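Local coordinates for parahox neighbor (Phaeodactylum tricornutum CCAP 1055/1, PDB 5Z5M), which probably catalyses the last two steps from 5-hydroxyisourate to (S)-allantoin, hydrolysis followed by stereoselective decarboxylation, as a fusion of two enzyme domains, at residues His202-Ser207 with Ala212-Glu217; Cys194-Met199 with Gly250-Ser255; Asp9-Ser12 with Glu17-Ser20. One frame throughout, in Å; residues are numbered along the deposited sequence.

Contact 1. Residues His202-Ser207 with Ala212-Glu217; sequences HLHRLS and AGLVGE
Val215 reaches across to Leu203 and Arg205 from the edge strand of a four-stranded antiparallel sheet. Its CB stands 4.0 Å from Leu203 O, and from there the two methyls part company. CG1 lies anti to the carbonyl carbon (chi1 -60°), which puts CG2 between the backbone N and the carbonyl carbon. CG2 comes to 3.2 Å from Leu203 O and 3.5 Å from Leu203 CG. CG1 meets the side chain of Arg205 roughly at right angles, with Arg205 NH1 3.6 Å away and Arg205 CB a little farther. That guanidinium is fixed by bonds from NH1 to Met211 O and from NE to the hydroxyl of Tyr243, so the methyl packs against a group held in place from elsewhere.

The backbone ladder explains why Val215 is presented in this way. Leu203 O takes a nearly straight bond from Val215 N (2.9 Å, 167°) and a weak, bent one from Gly216 N, the signature of a classic beta bulge in which Val215 and Gly216 both oppose Leu203. Beyond it, Arg205 and Gly213 form a regular hydrogen-bonded pair, closed by Gly213 N to Arg205 O at 3.0 Å.

The other face carries two CH-pi contacts in the non-hydrogen-bonded pairs. Glu217 runs alongside His202, its CG lying over the imidazole face 3.8 Å from the ring centroid, with carboxylate and ring planes only 17° apart. Leu214 CD1 also lies over a face of the His204 ring, displaced toward the rim, but its side chain crosses the histidine at a slant. Phe248 meets the His202 ring edge-to-face. Strands 200-207 and 213-219 thus form a beta hairpin with a classic bulge at the margin of a sheet in the transthyretin-like HIU hydrolase domain.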
ATOM      1  N   HIS A 202     -21.294  -4.811  -2.534  1.00  7.71           N
ATOM      2  CA  HIS A 202     -22.427  -3.904  -2.661  1.00  8.35           C
ATOM      3  C   HIS A 202     -21.945  -2.473  -2.881  1.00 11.62           C
ATOM      4  O   HIS A 202     -20.806  -2.133  -2.555  1.00  8.06           O
ATOM      5  CB  HIS A 202     -23.328  -3.974  -1.426  1.00  8.67           C
ATOM      6  CG  HIS A 202     -23.978  -5.309  -1.239  1.00 21.61           C
ATOM      7  ND1 HIS A 202     -24.772  -5.607  -0.148  1.00 22.91           N
ATOM      8  CD2 HIS A 202     -23.956  -6.423  -2.003  1.00 16.16           C
ATOM      9  CE1 HIS A 202     -25.204  -6.849  -0.251  1.00 24.63           C
ATOM     10  NE2 HIS A 202     -24.725  -7.371  -1.365  1.00 29.25           N
ATOM     11  N   LEU A 203     -22.818  -1.655  -3.461  1.00  9.38           N
ATOM     12  CA  LEU A 203     -22.525  -0.250  -3.727  1.00  8.47           C
ATOM     13  C   LEU A 203     -23.719   0.617  -3.345  1.00  9.63           C
ATOM     14  O   LEU A 203     -24.837   0.388  -3.817  1.00 11.78           O
ATOM     15  CB  LEU A 203     -22.170  -0.035  -5.208  1.00  7.22           C
ATOM     16  CG  LEU A 203     -21.779   1.395  -5.604  1.00  6.00           C
ATOM     17  CD1 LEU A 203     -20.570   1.883  -4.804  1.00  7.00           C
ATOM     18  CD2 LEU A 203     -21.507   1.491  -7.114  1.00 11.09           C
ATOM     19  N   HIS A 204     -23.482   1.589  -2.471  1.00  8.06           N
ATOM     20  CA  HIS A 204     -24.491   2.582  -2.107  1.00  8.68           C
ATOM     21  C   HIS A 204     -24.075   3.967  -2.552  1.00  9.63           C
ATOM     22  O   HIS A 204     -22.890   4.281  -2.567  1.00 10.03           O
ATOM     23  CB  HIS A 204     -24.722   2.613  -0.596  1.00  9.48           C
ATOM     24  CG  HIS A 204     -25.458   1.426  -0.072  1.00 14.11           C
ATOM     25  ND1 HIS A 204     -24.861   0.195   0.096  1.00 16.31           N
ATOM     26  CD2 HIS A 204     -26.744   1.278   0.329  1.00 17.98           C
ATOM     27  CE1 HIS A 204     -25.744  -0.658   0.578  1.00 28.44           C
ATOM     28  NE2 HIS A 204     -26.896  -0.027   0.727  1.00 22.87           N
ATOM     29  N   ARG A 205     -25.054   4.793  -2.905  1.00  7.18           N
ATOM     30  CA  ARG A 205     -24.824   6.231  -3.028  1.00 10.81           C
ATOM     31  C   ARG A 205     -25.218   6.903  -1.718  1.00 14.82           C
ATOM     32  O   ARG A 205     -26.333   6.718  -1.232  1.00 17.07           O
ATOM     33  CB  ARG A 205     -25.617   6.829  -4.190  1.00 11.63           C
ATOM     34  CG  ARG A 205     -25.278   8.301  -4.461  1.00 12.43           C
ATOM     35  CD  ARG A 205     -26.129   8.890  -5.583  1.00 18.80           C
ATOM     36  NE  ARG A 205     -25.809   8.317  -6.885  1.00 15.06           N
ATOM     37  CZ  ARG A 205     -26.589   7.469  -7.547  1.00 18.33           C
ATOM     38  NH1 ARG A 205     -27.758   7.093  -7.042  1.00 15.57           N
ATOM     39  NH2 ARG A 205     -26.207   7.003  -8.728  1.00 19.49           N
ATOM     40  N   LEU A 206     -24.302   7.675  -1.143  1.00 11.10           N
ATOM     41  CA  LEU A 206     -24.551   8.301   0.155  1.00 15.73           C
ATOM     42  C   LEU A 206     -25.037   9.733   0.014  1.00 16.79           C
ATOM     43  O   LEU A 206     -25.771  10.231   0.867  1.00 17.70           O
ATOM     44  CB  LEU A 206     -23.293   8.275   1.022  1.00 16.62           C
ATOM     45  CG  LEU A 206     -22.678   6.907   1.335  1.00 19.25           C
ATOM     46  CD1 LEU A 206     -21.626   7.042   2.427  1.00 23.65           C
ATOM     47  CD2 LEU A 206     -23.740   5.898   1.726  1.00 22.13           C
ATOM     48  N   SER A 207     -24.620  10.393  -1.061  1.00 14.11           N
ATOM     49  CA  SER A 207     -25.008  11.778  -1.308  1.00 25.16           C
ATOM     50  C   SER A 207     -24.908  12.084  -2.803  1.00 22.60           C
ATOM     51  O   SER A 207     -24.158  11.415  -3.523  1.00 19.41           O
ATOM     52  CB  SER A 207     -24.141  12.742  -0.489  1.00 26.82           C
ATOM     53  OG  SER A 207     -22.849  12.879  -1.048  1.00 39.52           O
ATOM     54  N   ALA A 212     -29.685   9.012  -2.917  1.00 23.69           N
ATOM     55  CA  ALA A 212     -29.050   8.041  -2.037  1.00 20.12           C
ATOM     56  C   ALA A 212     -29.772   6.692  -2.046  1.00 25.47           C
ATOM     57  O   ALA A 212     -30.961   6.613  -2.356  1.00 22.89           O
ATOM     58  CB  ALA A 212     -28.979   8.587  -0.627  1.00 23.07           C
ATOM     59  N   GLY A 213     -29.038   5.635  -1.711  1.00 22.22           N
ATOM     60  CA  GLY A 213     -29.613   4.303  -1.621  1.00 23.19           C
ATOM     61  C   GLY A 213     -28.738   3.236  -2.246  1.00 25.17           C
ATOM     62  O   GLY A 213     -27.672   3.530  -2.782  1.00 13.17           O
ATOM     63  N   LEU A 214     -29.185   1.987  -2.157  1.00 22.29           N
ATOM     64  CA  LEU A 214     -28.507   0.871  -2.811  1.00 17.45           C
ATOM     65  C   LEU A 214     -28.555   1.035  -4.323  1.00 22.25           C
ATOM     66  O   LEU A 214     -29.631   1.174  -4.909  1.00 20.00           O
ATOM     67  CB  LEU A 214     -29.150  -0.456  -2.397  1.00 14.72           C
ATOM     68  CG  LEU A 214     -28.536  -1.771  -2.872  1.00 24.50           C
ATOM     69  CD1 LEU A 214     -27.134  -1.952  -2.325  1.00 17.64           C
ATOM     70  CD2 LEU A 214     -29.426  -2.932  -2.447  1.00 27.38           C
ATOM     71  N   VAL A 215     -27.394   1.026  -4.966  1.00 16.23           N
ATOM     72  CA  VAL A 215     -27.375   1.190  -6.414  1.00 18.53           C
ATOM     73  C   VAL A 215     -26.858  -0.059  -7.117  1.00 29.80           C
ATOM     74  O   VAL A 215     -26.707  -0.070  -8.338  1.00 38.73           O
ATOM     75  CB  VAL A 215     -26.529   2.407  -6.846  1.00 20.40           C
ATOM     76  CG1 VAL A 215     -27.093   3.686  -6.242  1.00 26.48           C
ATOM     77  CG2 VAL A 215     -25.091   2.226  -6.445  1.00 21.27           C
ATOM     78  N   GLY A 216     -26.591  -1.113  -6.353  1.00 23.89           N
ATOM     79  CA  GLY A 216     -26.237  -2.384  -6.959  1.00 27.33           C
ATOM     80  C   GLY A 216     -25.616  -3.416  -6.038  1.00 19.34           C
ATOM     81  O   GLY A 216     -24.960  -3.077  -5.056  1.00 14.04           O
ATOM     82  N   GLU A 217     -25.851  -4.685  -6.358  1.00 19.81           N
ATOM     83  CA  GLU A 217     -25.169  -5.798  -5.711  1.00 15.51           C
ATOM     84  C   GLU A 217     -24.388  -6.562  -6.773  1.00 19.92           C
ATOM     85  O   GLU A 217     -24.924  -6.874  -7.837  1.00 20.16           O
ATOM     86  CB  GLU A 217     -26.160  -6.721  -5.002  1.00 19.30           C
ATOM     87  CG  GLU A 217     -26.938  -6.059  -3.873  1.00 25.59           C
ATOM     88  CD  GLU A 217     -28.005  -6.973  -3.298  1.00 40.46           C
ATOM     89  OE1 GLU A 217     -28.448  -6.732  -2.154  1.00 43.89           O
ATOM     90  OE2 GLU A 217     -28.399  -7.934  -3.991  1.00 61.93           O
TER

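Contact 2. Residues Cys194-Met199 with Gly250-Ser255; sequences CPAEKM and GEYFAS
A single aromatic side chain, Tyr252, docks the helix 249-256 onto the irregular stretch that links strand 194-195 to strand 200-207, in a partly buried contact mediated by apolar touches and water, with no direct hydrogen bond between the segments. The tyrosine leaves the helix with CG anti to its own N (chi1 168°), which carries the ring across to Ala196. The methyl of Ala196 sits over one face, its CB 3.8 Å from the Tyr252 ring centroid and 20° off the normal. Glu197 O approaches the rim near the ring plane, 3.6 Å from Tyr252 CD1. At the base of the ring, Met199 bends at its last torsion (chi3 -67°) to bring CE within 3.7 Å of Tyr252 CB, the two side chains crossing nearly perpendicularly.

In the transthyretin-like fold of the HIU hydrolase domain, this short helix follows directly on strand 241-248, and Tyr252 joins it to the strand 182-189 as well, because its hydroxyl is hydrogen-bonded to Asp189. A water also donates to Tyr252 OH, at 3.3 Å; the same molecule donates to Pro195 O and accepts from Glu197 N, tying the phenol to two backbone groups of the opposing segment. A second water bridges the far end of the contact, donating to Glu197 O at 2.8 Å and to Ser255 OG. Ser255 OG turns back onto its own helix and donates a 2.6 Å hydrogen bond to Tyr252 O. Toward the second subunit, Glu251 packs on His137 and Ala254 on Thr138 of that chain.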
ATOM      1  N   CYS A 194      -3.443 -13.471  -6.360  1.00 22.42           N
ATOM      2  CA  CYS A 194      -4.415 -13.829  -7.381  1.00 15.96           C
ATOM      3  C   CYS A 194      -5.600 -12.878  -7.337  1.00 18.72           C
ATOM      4  O   CYS A 194      -5.863 -12.270  -6.301  1.00 14.16           O
ATOM      5  CB  CYS A 194      -4.894 -15.268  -7.172  1.00 15.03           C
ATOM      6  SG  CYS A 194      -5.745 -15.551  -5.586  1.00 25.96           S
ATOM      7  N   PRO A 195      -6.323 -12.745  -8.462  1.00 18.43           N
ATOM      8  CA  PRO A 195      -7.604 -12.037  -8.403  1.00 10.68           C
ATOM      9  C   PRO A 195      -8.522 -12.719  -7.399  1.00 15.00           C
ATOM     10  O   PRO A 195      -8.434 -13.936  -7.230  1.00 12.24           O
ATOM     11  CB  PRO A 195      -8.155 -12.174  -9.827  1.00 17.04           C
ATOM     12  CG  PRO A 195      -6.971 -12.474 -10.670  1.00 25.41           C
ATOM     13  CD  PRO A 195      -6.044 -13.268  -9.810  1.00 19.11           C
ATOM     14  N   ALA A 196      -9.380 -11.956  -6.737  1.00 14.01           N
ATOM     15  CA  ALA A 196     -10.292 -12.538  -5.753  1.00 20.77           C
ATOM     16  C   ALA A 196     -11.639 -12.865  -6.391  1.00 21.19           C
ATOM     17  O   ALA A 196     -12.452 -11.975  -6.629  1.00 17.43           O
ATOM     18  CB  ALA A 196     -10.473 -11.595  -4.577  1.00 13.63           C
ATOM     19  N   GLU A 197     -11.876 -14.142  -6.673  1.00 16.68           N
ATOM     20  CA  GLU A 197     -13.086 -14.532  -7.389  1.00 15.28           C
ATOM     21  C   GLU A 197     -14.249 -14.830  -6.444  1.00 17.15           C
ATOM     22  O   GLU A 197     -14.046 -15.296  -5.318  1.00 12.91           O
ATOM     23  CB  GLU A 197     -12.812 -15.750  -8.277  1.00 21.84           C
ATOM     24  CG  GLU A 197     -12.402 -16.998  -7.519  1.00 36.89           C
ATOM     25  CD  GLU A 197     -12.172 -18.187  -8.430  1.00 65.39           C
ATOM     26  OE1 GLU A 197     -13.123 -18.582  -9.139  1.00 65.82           O
ATOM     27  OE2 GLU A 197     -11.047 -18.731  -8.431  1.00 80.47           O
ATOM     28  N   LYS A 198     -15.461 -14.544  -6.924  1.00 11.61           N
ATOM     29  CA  LYS A 198     -16.710 -14.831  -6.223  1.00 13.81           C
ATOM     30  C   LYS A 198     -16.896 -14.032  -4.924  1.00 16.43           C
ATOM     31  O   LYS A 198     -17.582 -14.487  -4.012  1.00 19.57           O
ATOM     32  CB  LYS A 198     -16.816 -16.336  -5.929  1.00 22.13           C
ATOM     33  CG  LYS A 198     -16.646 -17.227  -7.162  1.00 18.58           C
ATOM     34  CD  LYS A 198     -16.926 -18.699  -6.829  1.00 25.05           C
ATOM     35  CE  LYS A 198     -15.673 -19.560  -6.937  1.00 50.25           C
ATOM     36  NZ  LYS A 198     -15.378 -19.963  -8.344  1.00 42.81           N
ATOM     37  N   MET A 199     -16.306 -12.839  -4.844  1.00 12.91           N
ATOM     38  CA  MET A 199     -16.516 -11.977  -3.677  1.00 12.04           C
ATOM     39  C   MET A 199     -17.759 -11.115  -3.889  1.00  9.41           C
ATOM     40  O   MET A 199     -17.890 -10.476  -4.931  1.00 15.21           O
ATOM     41  CB  MET A 199     -15.292 -11.081  -3.418  1.00 13.53           C
ATOM     42  CG  MET A 199     -15.413 -10.219  -2.156  1.00 25.31           C
ATOM     43  SD  MET A 199     -14.047  -9.066  -1.874  1.00 20.12           S
ATOM     44  CE  MET A 199     -12.687 -10.184  -1.540  1.00 17.18           C
ATOM     45  N   GLY A 250     -14.640 -11.374   4.331  1.00 16.66           N
ATOM     46  CA  GLY A 250     -14.691 -12.496   5.252  1.00 12.64           C
ATOM     47  C   GLY A 250     -15.160 -13.771   4.580  1.00 11.44           C
ATOM     48  O   GLY A 250     -14.570 -14.836   4.774  1.00 15.50           O
ATOM     49  N   GLU A 251     -16.226 -13.665   3.793  1.00 12.43           N
ATOM     50  CA  GLU A 251     -16.727 -14.808   3.031  1.00 15.37           C
ATOM     51  C   GLU A 251     -15.692 -15.313   2.030  1.00 19.73           C
ATOM     52  O   GLU A 251     -15.563 -16.517   1.830  1.00 12.28           O
ATOM     53  CB  GLU A 251     -18.015 -14.445   2.289  1.00 17.44           C
ATOM     54  CG  GLU A 251     -19.056 -13.766   3.143  1.00 16.14           C
ATOM     55  CD  GLU A 251     -20.200 -13.191   2.327  1.00 22.77           C
ATOM     56  OE1 GLU A 251     -20.225 -13.395   1.092  1.00 22.59           O
ATOM     57  OE2 GLU A 251     -21.068 -12.523   2.929  1.00 26.33           O
ATOM     58  N   TYR A 252     -14.965 -14.393   1.394  1.00 13.66           N
ATOM     59  CA  TYR A 252     -13.947 -14.786   0.426  1.00 14.32           C
ATOM     60  C   TYR A 252     -12.806 -15.551   1.108  1.00 14.22           C
ATOM     61  O   TYR A 252     -12.389 -16.608   0.633  1.00 11.87           O
ATOM     62  CB  TYR A 252     -13.391 -13.563  -0.332  1.00 12.34           C
ATOM     63  CG  TYR A 252     -12.138 -13.893  -1.116  1.00 12.00           C
ATOM     64  CD1 TYR A 252     -12.210 -14.590  -2.317  1.00 15.17           C
ATOM     65  CD2 TYR A 252     -10.882 -13.535  -0.638  1.00 13.42           C
ATOM     66  CE1 TYR A 252     -11.068 -14.914  -3.022  1.00 14.01           C
ATOM     67  CE2 TYR A 252      -9.735 -13.856  -1.333  1.00 13.62           C
ATOM     68  CZ  TYR A 252      -9.833 -14.546  -2.525  1.00 15.62           C
ATOM     69  OH  TYR A 252      -8.694 -14.866  -3.225  1.00 17.44           O
ATOM     70  N   PHE A 253     -12.297 -15.027   2.220  1.00  5.77           N
ATOM     71  CA  PHE A 253     -11.201 -15.715   2.896  1.00 11.39           C
ATOM     72  C   PHE A 253     -11.639 -17.097   3.404  1.00  9.43           C
ATOM     73  O   PHE A 253     -10.860 -18.051   3.376  1.00 13.16           O
ATOM     74  CB  PHE A 253     -10.659 -14.856   4.037  1.00 15.26           C
ATOM     75  CG  PHE A 253      -9.998 -13.600   3.561  1.00 15.63           C
ATOM     76  CD1 PHE A 253      -9.107 -13.642   2.503  1.00 14.21           C
ATOM     77  CD2 PHE A 253     -10.286 -12.380   4.142  1.00 30.35           C
ATOM     78  CE1 PHE A 253      -8.498 -12.491   2.042  1.00 25.01           C
ATOM     79  CE2 PHE A 253      -9.682 -11.223   3.685  1.00 18.94           C
ATOM     80  CZ  PHE A 253      -8.789 -11.283   2.631  1.00 12.00           C
ATOM     81  N   ALA A 254     -12.889 -17.203   3.839  1.00  8.28           N
ATOM     82  CA  ALA A 254     -13.415 -18.485   4.320  1.00 16.13           C
ATOM     83  C   ALA A 254     -13.527 -19.508   3.191  1.00 19.85           C
ATOM     84  O   ALA A 254     -13.386 -20.710   3.420  1.00 10.47           O
ATOM     85  CB  ALA A 254     -14.772 -18.288   4.991  1.00 10.22           C
ATOM     86  N   SER A 255     -13.775 -19.030   1.972  1.00 13.23           N
ATOM     87  CA  SER A 255     -13.900 -19.917   0.821  1.00  8.83           C
ATOM     88  C   SER A 255     -12.547 -20.506   0.444  1.00 16.50           C
ATOM     89  O   SER A 255     -12.474 -21.545  -0.207  1.00 20.64           O
ATOM     90  CB  SER A 255     -14.503 -19.180  -0.378  1.00 16.71           C
ATOM     91  OG  SER A 255     -13.583 -18.261  -0.951  1.00 16.57           O
TER
HETATM   92  O   HOH W   1      -9.852 -16.405  -5.860  1.00 27.69           O
HETATM   93  O   HOH W   2     -13.806 -17.590  -3.789  1.00 29.24           O

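Contact 3. Residues Asp9-Ser12 with Glu17-Ser20; sequences DLLS and EIAS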
ATOM      1  N   ASP A   9     -26.145  20.901 -27.108  1.00 22.53           N
ATOM      2  CA  ASP A   9     -27.199  21.886 -27.304  1.00 24.99           C
ATOM      3  C   ASP A   9     -26.659  23.309 -27.127  1.00 25.69           C
ATOM      4  O   ASP A   9     -26.844  24.166 -27.994  1.00 21.79           O
ATOM      5  CB  ASP A   9     -28.348  21.605 -26.325  1.00 26.91           C
ATOM      6  CG  ASP A   9     -29.389  22.708 -26.295  1.00 54.69           C
ATOM      7  OD1 ASP A   9     -29.563  23.408 -27.317  1.00 68.93           O
ATOM      8  OD2 ASP A   9     -30.045  22.868 -25.243  1.00 67.48           O
ATOM      9  N   LEU A  10     -25.985  23.547 -26.006  1.00 19.95           N
ATOM     10  CA  LEU A  10     -25.423  24.867 -25.700  1.00 20.67           C
ATOM     11  C   LEU A  10     -24.528  25.401 -26.817  1.00 20.04           C
ATOM     12  O   LEU A  10     -24.757  26.491 -27.350  1.00 17.87           O
ATOM     13  CB  LEU A  10     -24.625  24.814 -24.393  1.00 20.96           C
ATOM     14  CG  LEU A  10     -23.867  26.087 -23.996  1.00 22.64           C
ATOM     15  CD1 LEU A  10     -24.805  27.278 -23.838  1.00 22.17           C
ATOM     16  CD2 LEU A  10     -23.071  25.857 -22.715  1.00 27.60           C
ATOM     17  N   LEU A  11     -23.512  24.624 -27.173  1.00 16.22           N
ATOM     18  CA  LEU A  11     -22.484  25.097 -28.090  1.00 19.02           C
ATOM     19  C   LEU A  11     -22.957  25.162 -29.546  1.00 23.53           C
ATOM     20  O   LEU A  11     -22.214  25.602 -30.425  1.00 24.99           O
ATOM     21  CB  LEU A  11     -21.238  24.216 -27.975  1.00 13.63           C
ATOM     22  CG  LEU A  11     -20.599  24.212 -26.585  1.00 20.91           C
ATOM     23  CD1 LEU A  11     -19.350  23.344 -26.565  1.00 20.56           C
ATOM     24  CD2 LEU A  11     -20.274  25.633 -26.128  1.00 19.25           C
ATOM     25  N   SER A  12     -24.194  24.745 -29.800  1.00 20.20           N
ATOM     26  CA  SER A  12     -24.767  24.860 -31.139  1.00 24.20           C
ATOM     27  C   SER A  12     -25.584  26.147 -31.267  1.00 30.31           C
ATOM     28  O   SER A  12     -26.130  26.448 -32.329  1.00 30.43           O
ATOM     29  CB  SER A  12     -25.636  23.644 -31.467  1.00 20.13           C
ATOM     30  OG  SER A  12     -26.924  23.773 -30.895  1.00 26.64           O
ATOM     31  N   GLU A  17     -25.485  33.967 -27.214  1.00 13.46           N
ATOM     32  CA  GLU A  17     -26.309  33.194 -26.294  1.00 15.53           C
ATOM     33  C   GLU A  17     -25.437  32.296 -25.410  1.00 17.31           C
ATOM     34  O   GLU A  17     -25.762  32.037 -24.246  1.00 18.35           O
ATOM     35  CB  GLU A  17     -27.328  32.361 -27.075  1.00 26.91           C
ATOM     36  CG  GLU A  17     -28.378  31.683 -26.217  1.00 38.36           C
ATOM     37  CD  GLU A  17     -29.515  31.112 -27.046  1.00 61.69           C
ATOM     38  OE1 GLU A  17     -29.513  31.314 -28.280  1.00 55.09           O
ATOM     39  OE2 GLU A  17     -30.408  30.460 -26.463  1.00 60.61           O
ATOM     40  N   ILE A  18     -24.330  31.825 -25.970  1.00 14.59           N
ATOM     41  CA  ILE A  18     -23.386  31.008 -25.215  1.00 19.81           C
ATOM     42  C   ILE A  18     -22.694  31.860 -24.161  1.00 14.54           C
ATOM     43  O   ILE A  18     -22.593  31.468 -23.000  1.00 16.24           O
ATOM     44  CB  ILE A  18     -22.333  30.357 -26.133  1.00 10.76           C
ATOM     45  CG1 ILE A  18     -23.011  29.422 -27.137  1.00 15.99           C
ATOM     46  CG2 ILE A  18     -21.295  29.583 -25.313  1.00 13.90           C
ATOM     47  CD1 ILE A  18     -22.057  28.802 -28.123  1.00 13.90           C
ATOM     48  N   ALA A  19     -22.242  33.041 -24.568  1.00 15.88           N
ATOM     49  CA  ALA A  19     -21.537  33.934 -23.659  1.00 19.81           C
ATOM     50  C   ALA A  19     -22.442  34.350 -22.503  1.00 26.19           C
ATOM     51  O   ALA A  19     -22.005  34.424 -21.355  1.00 20.42           O
ATOM     52  CB  ALA A  19     -21.025  35.156 -24.404  1.00 28.51           C
ATOM     53  N   SER A  20     -23.708  34.604 -22.810  1.00 15.35           N
ATOM     54  CA  SER A  20     -24.677  34.963 -21.785  1.00 15.58           C
ATOM     55  C   SER A  20     -24.882  33.804 -20.806  1.00 27.32           C
ATOM     56  O   SER A  20     -24.993  34.003 -19.594  1.00 18.65           O
ATOM     57  CB  SER A  20     -26.004  35.364 -22.426  1.00 24.47           C
ATOM     58  OG  SER A  20     -27.000  35.575 -21.445  1.00 37.84           O
TER
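Ile18 and the Leu10-Leu11 pair join two short consecutive helices, 7-11 and 15-22, packed against each other across a brief connection in the all-helical OHCU decarboxylase fold. The tight part lies where Ile18 meets the backbone of Leu10 and Leu11. Its CG1, anti to the carbonyl carbon (chi1 -62°), approaches Leu10 O to 3.4 Å, and the extended chi2 carries CD1 on to Leu11 CA at 3.7 Å. The side chains themselves meet more loosely: Leu11 CD2 is 4.1 Å from Ile18 CD1, the two crossing at about a right angle, and Leu10 CD1 stands 4.3 Å from Ile18 CG1. Leu43 touches both Leu11 and Ile18, while Val37 of helix 30-38 also packs on Ile18. An alanine in place of Ile18 lacks CG1, CG2 and CD1, and a gap would probably open between Leu11 CD2 and the Leu10 carbonyl, leaving the Leu11 side chain freer to turn.

The outer side is polar and makes no cross-contact: Glu17 and Ser20 are exposed on the second helix, and the exposed Ser12 turns back on its own segment. There Asp9 O receives both Ser12 N and Ser12 OG from the same face of its carbonyl plane, the hydroxyl at 2.9 Å.

In the fold
From the N terminus, contact 3 comes first, closing a short loop between helices 7-11 and 15-22 in the decarboxylase part of the chain. It is closed long before contact 2 opens at 194-199, in the transthyretin-like part, to close some fifty residues later on helix 249-256. Contact 1, the hairpin of 202-207 and 212-217, opens and closes within that span. Contact 1 secures the margin of one sheet; contact 2 ties helix 249-256, which follows strand 241-248 of that sheet, to the segment running on from strand 194-195 of the other. Their centres are about 22 Å apart, whereas contact 3 lies about 51 Å from contact 2, centre to centre, across the chain's centre.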